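Local coordinates for heavy-metal chelation domain-containing protein (Pyrococcus horikoshii, PDB 3NPG) that is of unknown function but belongs to a family of putative heavy-metal chelation proteins and may therefore bind metal ions, at residues G46-L51 against G197-L202; E137-E142 against D151-T156; T156-I161 against D181-R186. One frame throughout, in Å; residues are numbered along the deposited sequence.

How the contacts relate
From the N terminus, strand 43-49 comes first, the last strand of a small antiparallel sheet. Its end meets the loop 197-202, which follows strand 192-196 of the large mixed sheet. Contact 1 thus closes a long loop and ties the two sheets together. Contacts 2 and 3 are both nested inside it. Contact 2 closes a short loop and sets strand 152-153 beside strand 137-141 at one margin of the large sheet. Contact 3 follows in series, sharing T156, and packs helix 158-161 against helix 180-186. The two touch where F141 and Y139 meet I161. Their centres lie about 12 Å apart, and both reach the third subunit.

Contact 1 (G46-L51 against G197-L202); sequences GVAMTL and GPTGQL. With ACT (acetate ion), chain E.
The end of strand 43-49 runs past the irregular segment 197-202, with A48 and T199 closest at 4.5 Å between their CA atoms, and both cross-bonds join a strand N-H to a side-chain oxygen. Q201 OE1 accepts from V47 N at 2.8 Å. The donor lies in the carbonyl plane of the amide, and the N-H...O angle is 157°. The Q201 chain is extended beyond CG, which carries the amide across to the strand. Its NE2 is hydrogen-bonded to M218 O, so both ends of the amide are used and its rotation is fixed. With an alanine here, V47 N would probably lose its acceptor and M218 O this donor.

The second bond runs from M49 N to T199 OG1, at 2.9 Å and nearly straight (167°). T199 has OG1 beside its backbone N and CG2 anti to it (chi1 -45°). OG1 therefore meets the strand N-H, while CG2 packs 4.0 Å from A48 CB. The same OG1 lies 2.9 Å from ACT O. This acetate, probably from the crystallisation liquor, is also hydrogen-bonded to Y32 OH. CB of M49, a selenomethionine, and P198 CD border it too. V47 CG2 touches both the Q201 amide and P198, 3.6 Å from P198 CB.

N90 of helix 79-96 donates to both V47 O and T199 O, bridging the segments. A87 and V86 of that helix touch A48 and T199, respectively. Strand 32-38 pairs with strand 43-49, and its Y32 packs on M49, P198 and T199.

Contact 2 (E137-E142 against D151-T156); sequences EVYVFE and DTYSDT
Two backbone hydrogen bonds join V140 and E142 to Y153. Y153 N donates to V140 O at 2.6 Å, and Y153 O accepts from E142 N at 3.2 Å. Y153 thus brackets F141 with its own N-H and C=O. A CA-H...O contact from F141 CA to Y153 O supports the pairing.

This is parallel beta pairing, with F141 opposite Y153. The short, weakly bonded strand 152-153 is the outermost member, within this chain, of the large mixed sheet, in which strand 137-141 pairs on its other flank with strand 118-122. The run of parallel strands is consistent with a Rossmann-like core.

Aromatic packing gathers Y139, F141 and Y153 into a cluster. The Y153 ring lies oblique to both other rings. It is inclined by 37° to the Y139 ring, and Y153 CE2 approaches Y139 CD2 to 3.6 Å. F141 meets Y153 both ring to ring, obliquely, and at CB, with F141 CD1 3.6 Å from Y153 CB. S154 O lies near the plane of the F141 ring, at its edge. Y153 CG stands beside its own backbone N (chi1 -63°), which turns the ring back along the strand toward Y139.

Aliphatic contact is made by V140 CG1 and T152 CG2, 3.8 Å apart, on the sheet face away from the rings.

Polar ends have further partners. Y139 OH donates to E137 OE2 at 2.6 Å, steadying the ring from its own strand. E142 OE1 is hydrogen-bonded to N124 N. D155 OD2 forms a salt bridge with R143 of the third subunit, and S154 OG is hydrogen-bonded to E54 of that subunit.

Contact 3 (T156-I161 against D181-R186); sequences TLEYHI and DMILDR
The guanidinium of R186 lies flat on the Y159 ring. The planes are only 7° apart and the centres 3.8 Å, a stacked cation-pi pair. R186 CD rests over the same face, 3.5 Å from Y159 CE1, and adds a CH-pi contact. The arginine chain is bent at chi2 and chi3, folding it over the tyrosine.

The edge of the guanidinium serves a second purpose. R186 NE and NH2 both donate to Y159 O, at 2.8 Å and 3.0 Å. The NE bond lies in the carbonyl plane, on a lone pair, while NH2 is tilted from that plane by 25°. One residue thus supplies both a bed for the flat cation and an acceptor at its edge, which restricts rotation of the group.

M182, a selenomethionine, approaches Y159 from another direction. Its CG lies at the ring edge, 4.3 Å from Y159 CD1. Its bent chain reaches E158, where M182 CE lies near E158 OE1. The M182 and E158 side chains cross at about a right angle.

Y159 and D185 also face the third subunit. Y159 OH makes a weak hydrogen bond to D185 of that subunit, and its Y159 makes the matching bond to D185 here. Helices 158-161 and 180-186 pack against each other over the large sheet, where E158 and I183 both touch I122. The contact is helix-helix packing at a subunit interface, within an alpha/beta domain whose parallel strands are consistent with a Rossmann-like fold.

Contact 1 (G46-L51 against G197-L202)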
loop_
_atom_site.group_PDB
_atom_site.type_symbol
_atom_site.label_atom_id
_atom_site.label_comp_id
_atom_site.label_asym_id
_atom_site.label_seq_id
_atom_site.Cartn_x
_atom_site.Cartn_y
_atom_site.Cartn_z
ATOM N N GLY A 46 -28.644 0.510 7.381
ATOM C CA GLY A 46 -27.531 -0.339 7.772
ATOM C C GLY A 46 -26.267 0.032 7.034
ATOM O O GLY A 46 -26.319 0.373 5.845
ATOM N N VAL A 47 -25.119 0.012 7.738
ATOM C CA VAL A 47 -23.837 0.374 7.134
ATOM C C VAL A 47 -22.786 -0.703 7.337
ATOM O O VAL A 47 -22.876 -1.484 8.279
ATOM C CB VAL A 47 -23.325 1.775 7.594
ATOM C CG1 VAL A 47 -24.244 2.889 7.105
ATOM C CG2 VAL A 47 -23.155 1.834 9.109
ATOM N N ALA A 48 -21.798 -0.758 6.433
ATOM C CA ALA A 48 -20.660 -1.668 6.538
ATOM C C ALA A 48 -19.441 -0.985 5.962
ATOM O O ALA A 48 -19.494 -0.489 4.833
ATOM C CB ALA A 48 -20.942 -2.960 5.791
HETATM N N MSE A 49 -18.361 -0.873 6.764
HETATM C CA MSE A 49 -17.145 -0.168 6.347
HETATM C C MSE A 49 -16.568 -0.696 5.039
HETATM O O MSE A 49 -16.323 -1.896 4.903
HETATM C CB MSE A 49 -16.086 -0.193 7.451
HETATM C CG MSE A 49 -14.860 0.630 7.118
HETATM SE SE MSE A 49 -13.510 0.508 8.465
HETATM C CE MSE A 49 -13.945 2.107 9.451
ATOM N N THR A 50 -16.333 0.210 4.085
ATOM C CA THR A 50 -15.718 -0.126 2.811
ATOM C C THR A 50 -14.218 -0.196 2.996
ATOM O O THR A 50 -13.626 0.707 3.597
ATOM C CB THR A 50 -16.123 0.901 1.736
ATOM O OG1 THR A 50 -17.547 0.989 1.693
ATOM C CG2 THR A 50 -15.597 0.543 0.366
ATOM N N LEU A 51 -13.608 -1.298 2.550
ATOM C CA LEU A 51 -12.168 -1.497 2.659
ATOM C C LEU A 51 -11.554 -1.505 1.252
ATOM O O LEU A 51 -11.450 -2.567 0.623
ATOM C CB LEU A 51 -11.859 -2.816 3.405
ATOM C CG LEU A 51 -12.522 -2.983 4.780
ATOM C CD1 LEU A 51 -12.452 -4.408 5.237
ATOM C CD2 LEU A 51 -11.893 -2.062 5.814
ATOM N N GLY A 197 -17.806 -0.526 16.321
ATOM C CA GLY A 197 -17.907 0.233 15.081
ATOM C C GLY A 197 -19.272 0.170 14.427
ATOM O O GLY A 197 -20.060 -0.741 14.701
ATOM N N PRO A 198 -19.555 1.100 13.477
ATOM C CA PRO A 198 -20.869 1.079 12.787
ATOM C C PRO A 198 -21.175 -0.228 12.030
ATOM O O PRO A 198 -22.339 -0.523 11.793
ATOM C CB PRO A 198 -20.789 2.279 11.832
ATOM C CG PRO A 198 -19.759 3.170 12.419
ATOM C CD PRO A 198 -18.747 2.265 13.066
ATOM N N THR A 199 -20.134 -1.016 11.664
ATOM C CA THR A 199 -20.343 -2.303 10.974
ATOM C C THR A 199 -20.922 -3.375 11.959
ATOM O O THR A 199 -21.445 -4.410 11.521
ATOM C CB THR A 199 -19.037 -2.765 10.268
ATOM O OG1 THR A 199 -18.451 -1.656 9.576
ATOM C CG2 THR A 199 -19.269 -3.915 9.299
ATOM N N GLY A 200 -20.874 -3.074 13.259
ATOM C CA GLY A 200 -21.401 -3.952 14.299
ATOM C C GLY A 200 -22.863 -3.700 14.622
ATOM O O GLY A 200 -23.311 -3.987 15.734
ATOM N N GLN A 201 -23.633 -3.193 13.629
ATOM C CA GLN A 201 -25.066 -2.896 13.775
ATOM C C GLN A 201 -25.918 -4.166 13.783
ATOM O O GLN A 201 -27.137 -4.082 13.944
ATOM C CB GLN A 201 -25.538 -1.966 12.645
ATOM C CG GLN A 201 -25.234 -0.494 12.877
ATOM C CD GLN A 201 -25.595 0.349 11.674
ATOM O OE1 GLN A 201 -25.522 -0.096 10.528
ATOM N NE2 GLN A 201 -25.956 1.599 11.910
ATOM N N LEU A 202 -25.282 -5.345 13.592
ATOM C CA LEU A 202 -25.987 -6.636 13.530
ATOM C C LEU A 202 -26.693 -6.997 14.865
ATOM O O LEU A 202 -26.321 -6.475 15.922
ATOM C CB LEU A 202 -25.026 -7.774 13.073
ATOM C CG LEU A 202 -24.038 -8.337 14.128
ATOM C CD1 LEU A 202 -23.520 -9.694 13.712
ATOM C CD2 LEU A 202 -22.886 -7.406 14.353
HETATM C C ACT E . -16.287 -0.164 11.594
HETATM O O ACT E . -16.386 -1.350 11.563
HETATM O OXT ACT E . -16.972 0.474 10.872
HETATM C CH3 ACT E . -15.283 0.509 12.526
#

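Contact 2 (E137-E142 against D151-T156)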
loop_
_atom_site.group_PDB
_atom_site.type_symbol
_atom_site.label_atom_id
_atom_site.label_comp_id
_atom_site.label_asym_id
_atom_site.label_seq_id
_atom_site.Cartn_x
_atom_site.Cartn_y
_atom_site.Cartn_z
ATOM N N GLU A 137 -1.931 -3.273 29.509
ATOM C CA GLU A 137 -0.916 -3.714 28.553
ATOM C C GLU A 137 -1.612 -3.930 27.204
ATOM O O GLU A 137 -2.407 -4.860 27.061
ATOM C CB GLU A 137 -0.253 -5.014 29.048
ATOM C CG GLU A 137 0.983 -5.424 28.269
ATOM C CD GLU A 137 1.654 -6.686 28.785
ATOM O OE1 GLU A 137 1.830 -6.809 30.021
ATOM O OE2 GLU A 137 2.006 -7.551 27.952
ATOM N N VAL A 138 -1.406 -3.005 26.260
ATOM C CA VAL A 138 -2.143 -3.004 24.996
ATOM C C VAL A 138 -1.290 -3.474 23.802
ATOM O O VAL A 138 -0.111 -3.121 23.702
ATOM C CB VAL A 138 -2.803 -1.613 24.736
ATOM C CG1 VAL A 138 -3.538 -1.590 23.406
ATOM C CG2 VAL A 138 -3.746 -1.232 25.877
ATOM N N TYR A 139 -1.903 -4.274 22.894
ATOM C CA TYR A 139 -1.281 -4.735 21.650
ATOM C C TYR A 139 -2.181 -4.347 20.485
ATOM O O TYR A 139 -3.278 -4.897 20.349
ATOM C CB TYR A 139 -1.066 -6.264 21.674
ATOM C CG TYR A 139 -0.038 -6.718 22.687
ATOM C CD1 TYR A 139 -0.401 -7.000 24.003
ATOM C CD2 TYR A 139 1.291 -6.893 22.328
ATOM C CE1 TYR A 139 0.544 -7.406 24.942
ATOM C CE2 TYR A 139 2.244 -7.308 23.257
ATOM C CZ TYR A 139 1.866 -7.561 24.566
ATOM O OH TYR A 139 2.804 -7.972 25.484
ATOM N N VAL A 140 -1.765 -3.337 19.693
ATOM C CA VAL A 140 -2.578 -2.831 18.574
ATOM C C VAL A 140 -2.167 -3.486 17.254
ATOM O O VAL A 140 -0.981 -3.526 16.931
ATOM C CB VAL A 140 -2.552 -1.272 18.484
ATOM C CG1 VAL A 140 -3.607 -0.764 17.505
ATOM C CG2 VAL A 140 -2.753 -0.642 19.855
ATOM N N PHE A 141 -3.151 -4.003 16.493
ATOM C CA PHE A 141 -2.898 -4.652 15.203
ATOM C C PHE A 141 -3.615 -3.920 14.089
ATOM O O PHE A 141 -4.830 -3.728 14.163
ATOM C CB PHE A 141 -3.336 -6.128 15.240
ATOM C CG PHE A 141 -2.748 -6.916 16.383
ATOM C CD1 PHE A 141 -1.492 -7.503 16.271
ATOM C CD2 PHE A 141 -3.452 -7.083 17.570
ATOM C CE1 PHE A 141 -0.944 -8.225 17.332
ATOM C CE2 PHE A 141 -2.899 -7.800 18.633
ATOM C CZ PHE A 141 -1.650 -8.368 18.506
ATOM N N GLU A 142 -2.878 -3.501 13.058
ATOM C CA GLU A 142 -3.477 -2.797 11.930
ATOM C C GLU A 142 -3.058 -3.411 10.593
ATOM O O GLU A 142 -1.875 -3.677 10.369
ATOM C CB GLU A 142 -3.157 -1.285 11.984
ATOM C CG GLU A 142 -3.847 -0.462 10.899
ATOM C CD GLU A 142 -5.360 -0.594 10.840
ATOM O OE1 GLU A 142 -6.035 -0.139 11.789
ATOM O OE2 GLU A 142 -5.871 -1.102 9.816
ATOM N N ASP A 151 3.796 1.747 16.930
ATOM C CA ASP A 151 3.459 0.826 18.024
ATOM C C ASP A 151 2.410 -0.231 17.590
ATOM O O ASP A 151 2.092 -1.141 18.361
ATOM C CB ASP A 151 2.966 1.614 19.257
ATOM C CG ASP A 151 3.946 2.668 19.751
ATOM O OD1 ASP A 151 5.149 2.343 19.890
ATOM O OD2 ASP A 151 3.501 3.790 20.062
ATOM N N THR A 152 1.919 -0.133 16.339
ATOM C CA THR A 152 0.962 -1.102 15.806
ATOM C C THR A 152 1.691 -2.316 15.221
ATOM O O THR A 152 2.658 -2.155 14.473
ATOM C CB THR A 152 0.012 -0.440 14.783
ATOM O OG1 THR A 152 0.777 0.090 13.709
ATOM C CG2 THR A 152 -0.845 0.652 15.400
ATOM N N TYR A 153 1.245 -3.531 15.591
ATOM C CA TYR A 153 1.827 -4.785 15.095
ATOM C C TYR A 153 1.146 -5.213 13.797
ATOM O O TYR A 153 0.017 -4.808 13.531
ATOM C CB TYR A 153 1.682 -5.901 16.150
ATOM C CG TYR A 153 2.418 -5.624 17.437
ATOM C CD1 TYR A 153 3.721 -6.068 17.626
ATOM C CD2 TYR A 153 1.800 -4.949 18.486
ATOM C CE1 TYR A 153 4.410 -5.812 18.811
ATOM C CE2 TYR A 153 2.477 -4.688 19.676
ATOM C CZ TYR A 153 3.784 -5.118 19.834
ATOM O OH TYR A 153 4.457 -4.867 21.006
ATOM N N SER A 154 1.814 -6.065 13.008
ATOM C CA SER A 154 1.230 -6.620 11.788
ATOM C C SER A 154 0.101 -7.586 12.165
ATOM O O SER A 154 0.170 -8.226 13.223
ATOM C CB SER A 154 2.297 -7.348 10.975
ATOM O OG SER A 154 1.755 -7.925 9.801
ATOM N N ASP A 155 -0.947 -7.687 11.319
ATOM C CA ASP A 155 -2.082 -8.568 11.615
ATOM C C ASP A 155 -1.687 -10.063 11.588
ATOM O O ASP A 155 -2.446 -10.908 12.069
ATOM C CB ASP A 155 -3.269 -8.282 10.682
ATOM C CG ASP A 155 -3.015 -8.624 9.229
ATOM O OD1 ASP A 155 -3.476 -9.697 8.783
ATOM O OD2 ASP A 155 -2.434 -7.786 8.521
ATOM N N THR A 156 -0.468 -10.375 11.085
ATOM C CA THR A 156 0.048 -11.753 11.053
ATOM C C THR A 156 0.440 -12.230 12.463
ATOM O O THR A 156 0.558 -13.437 12.698
ATOM C CB THR A 156 1.226 -11.872 10.061
ATOM O OG1 THR A 156 2.297 -11.038 10.498
ATOM C CG2 THR A 156 0.829 -11.513 8.641
#

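Contact 3 (T156-I161 against D181-R186)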
loop_
_atom_site.group_PDB
_atom_site.type_symbol
_atom_site.label_atom_id
_atom_site.label_comp_id
_atom_site.label_asym_id
_atom_site.label_seq_id
_atom_site.Cartn_x
_atom_site.Cartn_y
_atom_site.Cartn_z
ATOM N N THR A 156 -0.468 -10.375 11.085
ATOM C CA THR A 156 0.048 -11.753 11.053
ATOM C C THR A 156 0.440 -12.230 12.463
ATOM O O THR A 156 0.558 -13.437 12.698
ATOM C CB THR A 156 1.226 -11.872 10.061
ATOM O OG1 THR A 156 2.297 -11.038 10.498
ATOM C CG2 THR A 156 0.829 -11.513 8.641
ATOM N N LEU A 157 0.624 -11.272 13.403
ATOM C CA LEU A 157 1.005 -11.573 14.785
ATOM C C LEU A 157 -0.219 -11.772 15.685
ATOM O O LEU A 157 -0.067 -12.174 16.842
ATOM C CB LEU A 157 1.924 -10.468 15.354
ATOM C CG LEU A 157 3.266 -10.261 14.622
ATOM C CD1 LEU A 157 3.989 -9.039 15.148
ATOM C CD2 LEU A 157 4.154 -11.503 14.730
ATOM N N GLU A 158 -1.442 -11.514 15.149
ATOM C CA GLU A 158 -2.691 -11.718 15.895
ATOM C C GLU A 158 -2.819 -13.172 16.308
ATOM O O GLU A 158 -3.059 -13.463 17.481
ATOM C CB GLU A 158 -3.909 -11.310 15.048
ATOM C CG GLU A 158 -4.023 -9.817 14.803
ATOM C CD GLU A 158 -5.139 -9.412 13.857
ATOM O OE1 GLU A 158 -5.953 -10.286 13.489
ATOM O OE2 GLU A 158 -5.201 -8.220 13.489
ATOM N N TYR A 159 -2.574 -14.095 15.354
ATOM C CA TYR A 159 -2.662 -15.545 15.569
ATOM C C TYR A 159 -1.847 -16.004 16.799
ATOM O O TYR A 159 -2.251 -16.944 17.485
ATOM C CB TYR A 159 -2.195 -16.294 14.302
ATOM C CG TYR A 159 -2.484 -17.779 14.327
ATOM C CD1 TYR A 159 -3.680 -18.285 13.828
ATOM C CD2 TYR A 159 -1.538 -18.686 14.797
ATOM C CE1 TYR A 159 -3.949 -19.654 13.840
ATOM C CE2 TYR A 159 -1.802 -20.055 14.829
ATOM C CZ TYR A 159 -3.010 -20.536 14.351
ATOM O OH TYR A 159 -3.275 -21.882 14.378
ATOM N N HIS A 160 -0.721 -15.322 17.085
ATOM C CA HIS A 160 0.170 -15.702 18.183
ATOM C C HIS A 160 -0.079 -14.904 19.479
ATOM O O HIS A 160 0.220 -15.404 20.562
ATOM C CB HIS A 160 1.637 -15.574 17.750
ATOM C CG HIS A 160 1.929 -16.200 16.422
ATOM N ND1 HIS A 160 2.082 -17.568 16.285
ATOM C CD2 HIS A 160 2.088 -15.619 15.209
ATOM C CE1 HIS A 160 2.331 -17.776 15.003
ATOM N NE2 HIS A 160 2.346 -16.632 14.315
ATOM N N ILE A 161 -0.592 -13.658 19.370
ATOM C CA ILE A 161 -0.797 -12.795 20.550
ATOM C C ILE A 161 -2.215 -12.915 21.157
ATOM O O ILE A 161 -2.355 -12.879 22.383
ATOM C CB ILE A 161 -0.373 -11.319 20.266
ATOM C CG1 ILE A 161 1.140 -11.241 19.924
ATOM C CG2 ILE A 161 -0.725 -10.391 21.457
ATOM C CD1 ILE A 161 1.595 -9.923 19.340
ATOM N N ASP A 181 -13.719 -15.001 12.290
ATOM C CA ASP A 181 -13.654 -16.445 12.579
ATOM C C ASP A 181 -12.326 -16.841 13.226
ATOM O O ASP A 181 -12.318 -17.625 14.178
ATOM C CB ASP A 181 -13.897 -17.266 11.308
ATOM C CG ASP A 181 -15.336 -17.243 10.829
ATOM O OD1 ASP A 181 -15.793 -16.172 10.373
ATOM O OD2 ASP A 181 -15.973 -18.303 10.837
HETATM N N MSE A 182 -11.204 -16.278 12.727
HETATM C CA MSE A 182 -9.863 -16.543 13.266
HETATM C C MSE A 182 -9.690 -15.898 14.654
HETATM O O MSE A 182 -9.220 -16.561 15.583
HETATM C CB MSE A 182 -8.778 -16.035 12.287
HETATM C CG MSE A 182 -7.334 -16.310 12.755
HETATM SE SE MSE A 182 -6.608 -14.905 13.892
HETATM C CE MSE A 182 -6.662 -13.433 12.638
ATOM N N ILE A 183 -10.084 -14.605 14.790
ATOM C CA ILE A 183 -9.981 -13.854 16.047
ATOM C C ILE A 183 -10.647 -14.602 17.204
ATOM O O ILE A 183 -10.041 -14.752 18.268
ATOM C CB ILE A 183 -10.540 -12.403 15.876
ATOM C CG1 ILE A 183 -9.617 -11.565 14.961
ATOM C CG2 ILE A 183 -10.751 -11.712 17.248
ATOM C CD1 ILE A 183 -10.283 -10.325 14.353
ATOM N N LEU A 184 -11.867 -15.122 16.979
ATOM C CA LEU A 184 -12.604 -15.869 18.005
ATOM C C LEU A 184 -11.960 -17.220 18.305
ATOM O O LEU A 184 -11.896 -17.620 19.464
ATOM C CB LEU A 184 -14.077 -16.047 17.598
ATOM C CG LEU A 184 -14.902 -14.754 17.518
ATOM C CD1 LEU A 184 -16.282 -15.027 16.982
ATOM C CD2 LEU A 184 -14.986 -14.069 18.876
ATOM N N ASP A 185 -11.447 -17.906 17.268
ATOM C CA ASP A 185 -10.772 -19.197 17.437
ATOM C C ASP A 185 -9.491 -19.047 18.272
ATOM O O ASP A 185 -9.188 -19.920 19.093
ATOM C CB ASP A 185 -10.454 -19.827 16.066
ATOM C CG ASP A 185 -9.483 -21.008 16.123
ATOM O OD1 ASP A 185 -9.746 -21.960 16.899
ATOM O OD2 ASP A 185 -8.482 -20.993 15.363
ATOM N N ARG A 186 -8.753 -17.933 18.079
ATOM C CA ARG A 186 -7.495 -17.698 18.790
ATOM C C ARG A 186 -7.694 -17.011 20.143
ATOM O O ARG A 186 -6.754 -16.933 20.932
ATOM C CB ARG A 186 -6.502 -16.918 17.905
ATOM C CG ARG A 186 -6.124 -17.655 16.605
ATOM C CD ARG A 186 -5.527 -19.031 16.875
ATOM N NE ARG A 186 -4.174 -18.944 17.430
ATOM C CZ ARG A 186 -3.505 -19.983 17.930
ATOM N NH1 ARG A 186 -4.063 -21.187 17.965
ATOM N NH2 ARG A 186 -2.278 -19.822 18.404
#